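Local coordinates for flagellar hook-associated protein 2 (Helicobacter pylori, PDB 6IWY), which caps the growing tip of the flagellar filament, promoting flagellin polymerisation there and preventing exported subunits from leaking away, at residues F56-K64 and V346-F357; S151-A160 and R226-A237. One frame throughout, in Å; residues are numbered along the deposited sequence.

Interaction 1. Residues F56-K64 and V346-F357; sequences FSQVDTTLK and VQSYEASQNTLF
T61 and Q347 meet where strand 344-347 ends and helix 349-356 begins. D60 forms a single backbone bridge with V346; its O accepts from Q347 N at 2.6 Å, the donor approaching nearly along the C=O axis. The T61 hydroxyl serves the next carbonyl: chi1 of -161° swings OG1 away from its own N and brings it 2.6 Å from Q347 O, to which it donates from well above the carbonyl plane. S352 OG lies 2.9 Å from T61 OG1, but S348 O and Y349 O also lie within reach of its one proton. The helix start is closed by S348 at the N-cap, whose OG accepts from A351 N (2.7 Å). In the loop, S57 OG donates to V59 O in the carbonyl plane, on a lone pair. D60 OD1 is taken by A78 N and Y349 OH by R225 O.

Beyond this polar seam the contact is mostly apolar. V59 CG1 lies 3.6 Å from Q347 NE2. L356 sends CD1 against S57 and CD2 to within 3.5 Å of F56 O. L63 CD1 makes a CH-pi contact over one face of F357, 3.9 Å from the ring centroid, while L356 CB covers the other. F357 CE1 meets the edge of F56 near its plane, and the two side chains cross at about a right angle. Y349 lies between Q353 CB and K64 CB, with T62 O in plane at its edge.

Strand 61-64 and helix 349-356 run nearly perpendicular (79°), their axes 7.6 Å apart. Through the D60 bridge and the T61 hydroxyl the contact joins the start of strand 61-67, central between 70-76 and 126-127, to strand 344-347 of another sheet; F56 packs on helix 82-92, and L63 and F357 share L45 of strand 42-49.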
# COMPACT_ATOMS: atom_id res chain seq x y z
N PHE A 56 12.95 1.67 -16.56
CA PHE A 56 12.52 1.35 -15.20
C PHE A 56 12.18 -0.14 -15.06
O PHE A 56 12.63 -0.78 -14.13
CB PHE A 56 11.34 2.21 -14.77
CG PHE A 56 11.05 2.14 -13.31
CD1 PHE A 56 10.26 1.15 -12.80
CD2 PHE A 56 11.64 3.05 -12.42
CE1 PHE A 56 10.01 1.07 -11.43
CE2 PHE A 56 11.40 2.97 -11.06
CZ PHE A 56 10.58 1.98 -10.56
N SER A 57 11.37 -0.68 -15.96
CA SER A 57 10.94 -2.09 -15.88
C SER A 57 10.79 -2.70 -17.26
O SER A 57 10.24 -2.06 -18.14
CB SER A 57 9.59 -2.19 -15.18
OG SER A 57 9.00 -3.46 -15.43
N GLN A 58 11.25 -3.93 -17.42
CA GLN A 58 11.12 -4.68 -18.66
C GLN A 58 9.89 -5.55 -18.67
O GLN A 58 9.74 -6.38 -19.57
CB GLN A 58 12.33 -5.58 -18.85
CG GLN A 58 13.63 -4.85 -18.65
CD GLN A 58 14.79 -5.49 -19.39
OE1 GLN A 58 15.86 -5.68 -18.80
NE2 GLN A 58 14.61 -5.80 -20.68
N VAL A 59 9.01 -5.39 -17.69
CA VAL A 59 7.82 -6.22 -17.57
C VAL A 59 6.64 -5.32 -17.24
O VAL A 59 6.84 -4.26 -16.66
CB VAL A 59 8.00 -7.33 -16.47
CG1 VAL A 59 9.22 -8.20 -16.75
CG2 VAL A 59 8.09 -6.72 -15.08
N ASP A 60 5.43 -5.72 -17.62
CA ASP A 60 4.23 -5.03 -17.15
C ASP A 60 3.98 -5.39 -15.69
O ASP A 60 4.16 -6.55 -15.25
CB ASP A 60 2.98 -5.45 -17.91
CG ASP A 60 2.99 -5.04 -19.37
OD1 ASP A 60 3.90 -4.30 -19.81
OD2 ASP A 60 2.06 -5.47 -20.08
N THR A 61 3.51 -4.40 -14.94
CA THR A 61 3.24 -4.60 -13.54
C THR A 61 2.47 -3.41 -12.99
O THR A 61 2.16 -2.49 -13.73
CB THR A 61 4.55 -4.87 -12.74
OG1 THR A 61 4.22 -5.49 -11.50
CG2 THR A 61 5.32 -3.59 -12.48
N THR A 62 2.15 -3.46 -11.70
CA THR A 62 1.25 -2.51 -11.06
C THR A 62 1.91 -2.01 -9.82
O THR A 62 2.34 -2.82 -9.02
CB THR A 62 -0.03 -3.22 -10.56
OG1 THR A 62 -0.62 -3.98 -11.63
CG2 THR A 62 -1.07 -2.18 -10.05
N LEU A 63 1.99 -0.70 -9.64
CA LEU A 63 2.45 -0.17 -8.37
C LEU A 63 1.23 0.09 -7.54
O LEU A 63 0.39 0.86 -7.94
CB LEU A 63 3.26 1.10 -8.54
CG LEU A 63 3.60 1.87 -7.26
CD1 LEU A 63 4.59 1.14 -6.43
CD2 LEU A 63 4.12 3.25 -7.62
N LYS A 64 1.15 -0.56 -6.39
CA LYS A 64 0.03 -0.44 -5.47
C LYS A 64 0.41 0.42 -4.28
O LYS A 64 1.39 0.13 -3.58
CB LYS A 64 -0.32 -1.83 -4.92
CG LYS A 64 -1.34 -2.60 -5.74
CD LYS A 64 -1.51 -4.07 -5.25
CE LYS A 64 -2.10 -4.18 -3.83
NZ LYS A 64 -2.81 -5.50 -3.56
N VAL A 346 3.93 -10.11 -17.79
CA VAL A 346 3.28 -9.24 -16.80
C VAL A 346 3.53 -9.85 -15.48
O VAL A 346 3.55 -11.06 -15.37
CB VAL A 346 1.77 -9.09 -16.97
CG1 VAL A 346 1.11 -10.42 -16.95
CG2 VAL A 346 1.20 -8.22 -15.88
N GLN A 347 3.71 -9.00 -14.48
CA GLN A 347 3.97 -9.44 -13.12
C GLN A 347 3.04 -8.77 -12.12
O GLN A 347 2.79 -7.57 -12.18
CB GLN A 347 5.41 -9.12 -12.73
CG GLN A 347 6.36 -10.17 -13.19
CD GLN A 347 7.79 -9.83 -12.93
OE1 GLN A 347 8.14 -9.23 -11.91
NE2 GLN A 347 8.65 -10.22 -13.86
N SER A 348 2.59 -9.54 -11.16
CA SER A 348 1.93 -8.98 -10.00
C SER A 348 2.86 -7.99 -9.31
O SER A 348 4.08 -8.15 -9.34
CB SER A 348 1.60 -10.07 -9.00
OG SER A 348 2.21 -9.75 -7.77
N TYR A 349 2.27 -6.99 -8.67
CA TYR A 349 3.01 -6.12 -7.76
C TYR A 349 3.82 -6.96 -6.80
O TYR A 349 5.02 -6.72 -6.60
CB TYR A 349 2.09 -5.24 -6.94
CG TYR A 349 2.78 -4.59 -5.76
CD1 TYR A 349 3.47 -3.39 -5.91
CD2 TYR A 349 2.78 -5.20 -4.51
CE1 TYR A 349 4.10 -2.78 -4.85
CE2 TYR A 349 3.41 -4.59 -3.43
CZ TYR A 349 4.07 -3.37 -3.62
OH TYR A 349 4.71 -2.75 -2.57
N GLU A 350 3.15 -7.93 -6.19
CA GLU A 350 3.76 -8.83 -5.23
C GLU A 350 4.94 -9.52 -5.88
O GLU A 350 6.01 -9.54 -5.34
CB GLU A 350 2.72 -9.86 -4.72
CG GLU A 350 3.20 -10.90 -3.74
CD GLU A 350 2.07 -11.72 -3.15
OE1 GLU A 350 0.99 -11.83 -3.81
OE2 GLU A 350 2.26 -12.27 -2.03
N ALA A 351 4.76 -10.06 -7.07
CA ALA A 351 5.86 -10.73 -7.73
C ALA A 351 7.07 -9.81 -8.06
O ALA A 351 8.19 -10.30 -8.11
CB ALA A 351 5.38 -11.46 -8.95
N SER A 352 6.84 -8.49 -8.23
CA SER A 352 7.83 -7.52 -8.70
C SER A 352 8.23 -6.47 -7.67
O SER A 352 9.18 -5.69 -7.88
CB SER A 352 7.28 -6.76 -9.89
OG SER A 352 6.19 -5.97 -9.46
N GLN A 353 7.54 -6.45 -6.55
CA GLN A 353 7.95 -5.56 -5.47
C GLN A 353 9.43 -5.59 -5.12
O GLN A 353 10.00 -4.56 -4.88
CB GLN A 353 7.18 -5.87 -4.20
CG GLN A 353 7.35 -4.81 -3.10
CD GLN A 353 8.34 -5.19 -2.03
OE1 GLN A 353 8.60 -6.39 -1.78
NE2 GLN A 353 8.87 -4.17 -1.34
N ASN A 354 10.03 -6.78 -5.06
CA ASN A 354 11.39 -6.93 -4.49
C ASN A 354 12.50 -6.31 -5.36
O ASN A 354 13.53 -5.91 -4.87
CB ASN A 354 11.71 -8.42 -4.23
CG ASN A 354 12.69 -8.60 -3.07
OD1 ASN A 354 12.42 -8.13 -1.96
ND2 ASN A 354 13.84 -9.25 -3.33
N THR A 355 12.24 -6.23 -6.66
CA THR A 355 13.22 -5.77 -7.63
C THR A 355 12.88 -4.34 -8.03
O THR A 355 13.71 -3.45 -7.95
CB THR A 355 13.17 -6.68 -8.86
OG1 THR A 355 12.17 -7.69 -8.66
CG2 THR A 355 14.49 -7.34 -9.10
N LEU A 356 11.64 -4.11 -8.43
CA LEU A 356 11.22 -2.81 -8.93
C LEU A 356 10.87 -1.78 -7.88
O LEU A 356 11.04 -0.59 -8.15
CB LEU A 356 10.03 -2.94 -9.88
CG LEU A 356 10.28 -3.79 -11.13
CD1 LEU A 356 9.03 -3.79 -12.04
CD2 LEU A 356 11.52 -3.29 -11.88
N PHE A 357 10.37 -2.19 -6.71
CA PHE A 357 9.69 -1.25 -5.81
C PHE A 357 10.10 -1.20 -4.35
O PHE A 357 9.27 -1.02 -3.48
CB PHE A 357 8.18 -1.50 -5.83
CG PHE A 357 7.54 -1.35 -7.16
CD1 PHE A 357 7.75 -0.22 -7.92
CD2 PHE A 357 6.71 -2.33 -7.65
CE1 PHE A 357 7.14 -0.06 -9.14
CE2 PHE A 357 6.11 -2.19 -8.87
CZ PHE A 357 6.33 -1.05 -9.62

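Interaction 2. Residues S151-A160 and R226-A237; sequences SEVSLNLKGA and RGGNIEVKGSKA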
# COMPACT_ATOMS: atom_id res chain seq x y z
N SER A 151 -7.62 -19.28 18.37
CA SER A 151 -7.37 -17.90 18.78
C SER A 151 -8.63 -17.07 18.60
O SER A 151 -9.29 -17.16 17.59
CB SER A 151 -6.27 -17.26 17.96
OG SER A 151 -5.01 -17.79 18.29
N GLU A 152 -8.96 -16.26 19.59
CA GLU A 152 -10.08 -15.33 19.45
C GLU A 152 -9.74 -14.20 18.46
O GLU A 152 -10.60 -13.65 17.85
CB GLU A 152 -10.49 -14.81 20.83
CG GLU A 152 -11.02 -15.91 21.69
CD GLU A 152 -11.59 -15.46 23.03
OE1 GLU A 152 -10.95 -14.66 23.74
OE2 GLU A 152 -12.69 -15.95 23.38
N VAL A 153 -8.46 -13.89 18.31
CA VAL A 153 -7.96 -13.00 17.29
C VAL A 153 -6.63 -13.54 16.83
O VAL A 153 -5.78 -13.83 17.66
CB VAL A 153 -7.75 -11.56 17.82
CG1 VAL A 153 -6.80 -10.73 16.89
CG2 VAL A 153 -9.10 -10.83 17.97
N SER A 154 -6.43 -13.67 15.52
CA SER A 154 -5.10 -13.98 14.97
C SER A 154 -4.87 -13.23 13.67
O SER A 154 -5.80 -12.95 12.94
CB SER A 154 -4.92 -15.46 14.73
OG SER A 154 -5.54 -15.86 13.53
N LEU A 155 -3.60 -12.91 13.43
CA LEU A 155 -3.15 -12.18 12.26
C LEU A 155 -2.58 -13.18 11.27
O LEU A 155 -1.62 -13.91 11.60
CB LEU A 155 -1.99 -11.24 12.64
CG LEU A 155 -2.31 -9.81 12.97
CD1 LEU A 155 -1.09 -9.17 13.54
CD2 LEU A 155 -2.73 -9.13 11.66
N ASN A 156 -3.15 -13.20 10.06
CA ASN A 156 -2.63 -14.02 8.98
C ASN A 156 -1.88 -13.15 7.98
O ASN A 156 -2.48 -12.32 7.29
CB ASN A 156 -3.75 -14.71 8.26
CG ASN A 156 -3.58 -16.16 8.24
OD1 ASN A 156 -3.92 -16.85 9.23
ND2 ASN A 156 -3.04 -16.69 7.14
N LEU A 157 -0.56 -13.36 7.92
CA LEU A 157 0.34 -12.61 7.08
C LEU A 157 1.21 -13.58 6.33
O LEU A 157 1.37 -14.74 6.76
CB LEU A 157 1.24 -11.73 7.93
CG LEU A 157 0.55 -10.58 8.65
CD1 LEU A 157 1.22 -10.29 10.00
CD2 LEU A 157 0.63 -9.38 7.76
N LYS A 158 1.81 -13.08 5.24
CA LYS A 158 2.78 -13.82 4.46
C LYS A 158 4.14 -13.75 5.15
O LYS A 158 4.60 -12.68 5.48
CB LYS A 158 2.90 -13.24 3.06
CG LYS A 158 3.63 -14.16 2.12
CD LYS A 158 3.63 -13.66 0.69
CE LYS A 158 4.68 -12.57 0.43
NZ LYS A 158 5.23 -12.73 -0.95
N GLY A 159 4.77 -14.89 5.37
CA GLY A 159 6.04 -14.95 6.09
C GLY A 159 7.30 -14.86 5.23
O GLY A 159 7.26 -14.87 4.01
N ALA A 160 8.42 -14.80 5.92
CA ALA A 160 9.74 -14.82 5.29
C ALA A 160 9.92 -15.96 4.27
O ALA A 160 10.69 -15.83 3.33
CB ALA A 160 10.78 -14.91 6.37
N ARG A 226 5.44 -5.68 1.05
CA ARG A 226 5.59 -6.68 -0.02
C ARG A 226 4.27 -7.00 -0.72
O ARG A 226 4.26 -7.62 -1.78
CB ARG A 226 6.24 -8.00 0.42
CG ARG A 226 7.34 -7.93 1.46
CD ARG A 226 6.71 -8.36 2.77
NE ARG A 226 7.07 -9.73 3.08
CZ ARG A 226 6.30 -10.61 3.72
NH1 ARG A 226 5.07 -10.31 4.11
NH2 ARG A 226 6.80 -11.82 3.91
N GLY A 227 3.16 -6.57 -0.13
CA GLY A 227 1.86 -6.73 -0.75
C GLY A 227 1.12 -8.02 -0.46
O GLY A 227 0.07 -8.23 -0.99
N GLY A 228 1.63 -8.87 0.42
CA GLY A 228 0.97 -10.15 0.67
C GLY A 228 -0.40 -10.01 1.33
O GLY A 228 -0.70 -9.01 1.97
N ASN A 229 -1.23 -11.03 1.18
CA ASN A 229 -2.49 -11.14 1.89
C ASN A 229 -2.32 -10.82 3.36
O ASN A 229 -1.33 -11.20 3.97
CB ASN A 229 -3.02 -12.54 1.74
CG ASN A 229 -3.47 -12.85 0.33
OD1 ASN A 229 -3.42 -12.00 -0.55
ND2 ASN A 229 -3.92 -14.07 0.12
N ILE A 230 -3.27 -10.05 3.89
CA ILE A 230 -3.43 -9.83 5.32
C ILE A 230 -4.87 -10.22 5.73
O ILE A 230 -5.83 -9.84 5.05
CB ILE A 230 -3.23 -8.36 5.70
CG1 ILE A 230 -1.86 -7.84 5.26
CG2 ILE A 230 -3.37 -8.17 7.24
CD1 ILE A 230 -1.78 -6.31 5.42
N GLU A 231 -4.99 -10.96 6.84
CA GLU A 231 -6.28 -11.33 7.44
C GLU A 231 -6.24 -11.19 8.95
O GLU A 231 -5.26 -11.54 9.58
CB GLU A 231 -6.65 -12.77 7.13
CG GLU A 231 -6.57 -13.14 5.67
CD GLU A 231 -7.01 -14.60 5.35
OE1 GLU A 231 -7.15 -14.93 4.13
OE2 GLU A 231 -7.20 -15.42 6.31
N VAL A 232 -7.32 -10.67 9.51
CA VAL A 232 -7.52 -10.65 10.94
C VAL A 232 -8.67 -11.59 11.19
O VAL A 232 -9.80 -11.31 10.82
CB VAL A 232 -7.88 -9.24 11.42
CG1 VAL A 232 -8.10 -9.20 12.95
CG2 VAL A 232 -6.81 -8.27 10.95
N LYS A 233 -8.38 -12.72 11.81
CA LYS A 233 -9.33 -13.78 11.99
C LYS A 233 -9.62 -14.02 13.46
O LYS A 233 -8.86 -13.63 14.32
CB LYS A 233 -8.77 -15.07 11.39
CG LYS A 233 -8.93 -15.15 9.89
CD LYS A 233 -7.76 -15.89 9.21
CE LYS A 233 -7.42 -17.27 9.84
NZ LYS A 233 -8.54 -18.28 9.70
N GLY A 234 -10.72 -14.70 13.72
CA GLY A 234 -11.10 -15.01 15.07
C GLY A 234 -12.48 -14.51 15.45
O GLY A 234 -13.01 -13.56 14.87
N SER A 235 -13.03 -15.16 16.46
CA SER A 235 -14.32 -14.83 17.00
C SER A 235 -14.36 -13.40 17.50
O SER A 235 -15.43 -12.79 17.49
CB SER A 235 -14.72 -15.81 18.12
OG SER A 235 -13.84 -15.75 19.23
N LYS A 236 -13.22 -12.84 17.89
CA LYS A 236 -13.21 -11.44 18.32
C LYS A 236 -12.56 -10.40 17.39
O LYS A 236 -12.28 -9.29 17.84
CB LYS A 236 -12.58 -11.35 19.71
CG LYS A 236 -13.33 -12.15 20.73
CD LYS A 236 -12.82 -11.90 22.13
CE LYS A 236 -13.70 -12.62 23.15
NZ LYS A 236 -13.08 -12.62 24.50
N ALA A 237 -12.36 -10.68 16.11
CA ALA A 237 -11.88 -9.61 15.20
C ALA A 237 -12.74 -8.34 15.33
O ALA A 237 -12.20 -7.25 15.43
CB ALA A 237 -11.80 -10.04 13.74
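S154 pairs with K233 and N156 with E231 as hydrogen-bonded pairs of an antiparallel beta sheet, in which strand 230-233 lies at the edge beside 154-158; the two run at 164°. All four N-H...O bonds are present, including N156 N to E231 O at 2.7 Å. One face is apolar: L155 CD2 reaches V232 CG2 at 4.2 Å, and L157 lies alongside I230, both pointing the same way. I222 of strand 219-224 touches L155 and V232, and L131 touches I230 and V232. On the other face N156 and E231 lie side by side, CB to CB, while K233 bends so that its CE comes to N156 OD1.

Glycines leave room at both ends. G234 presents a bare CA 3.1 Å from E152 O, and G228 CA lies 4.4 Å from K158 CB. G234 opens a type I turn to A237, and V153 CG2 rests on its backbone, 3.5 Å from K236 C. Beside it E152 and K236 run together; K236 NZ, also bonded to S142 O, meets E152 OE1 at 3.0 Å from above the carboxylate plane, and OE1 also accepts from G144 N.

Past the last pair, the bent K158 chain (chi3 79°) lays CE over one face of the R226 guanidinium, whose NH1 also makes a salt bridge to D224 OD2. R226 grips K158 O end-on, NH1 and NH2 each 2.8 Å away and on the same face of that carbonyl.

In the fold
After strands 30-36 and 42-49 the chain passes through F56-K64, then runs through helix 82-92 and strands of other sheets before strand 141-143 leads to S151-A160. A 65-residue excursion through strand 164-173 and helix 179-196 returns as R226-A237, where interaction 2 closes the shorter loop. Only after strand 322-327 does V346-F357 come back to F56-K64; this long closure, interaction 1, encloses interaction 2. The first ties strand 61-67 to helix 349-356; the second completes an edge of a separate sheet. Their centres are 24 Å apart, yet E350 OE2 forms a salt bridge with K158 NZ, and Y349 and Q353 pack on R226. This construct is the middle portion of the cap protein, whose function belongs to the whole.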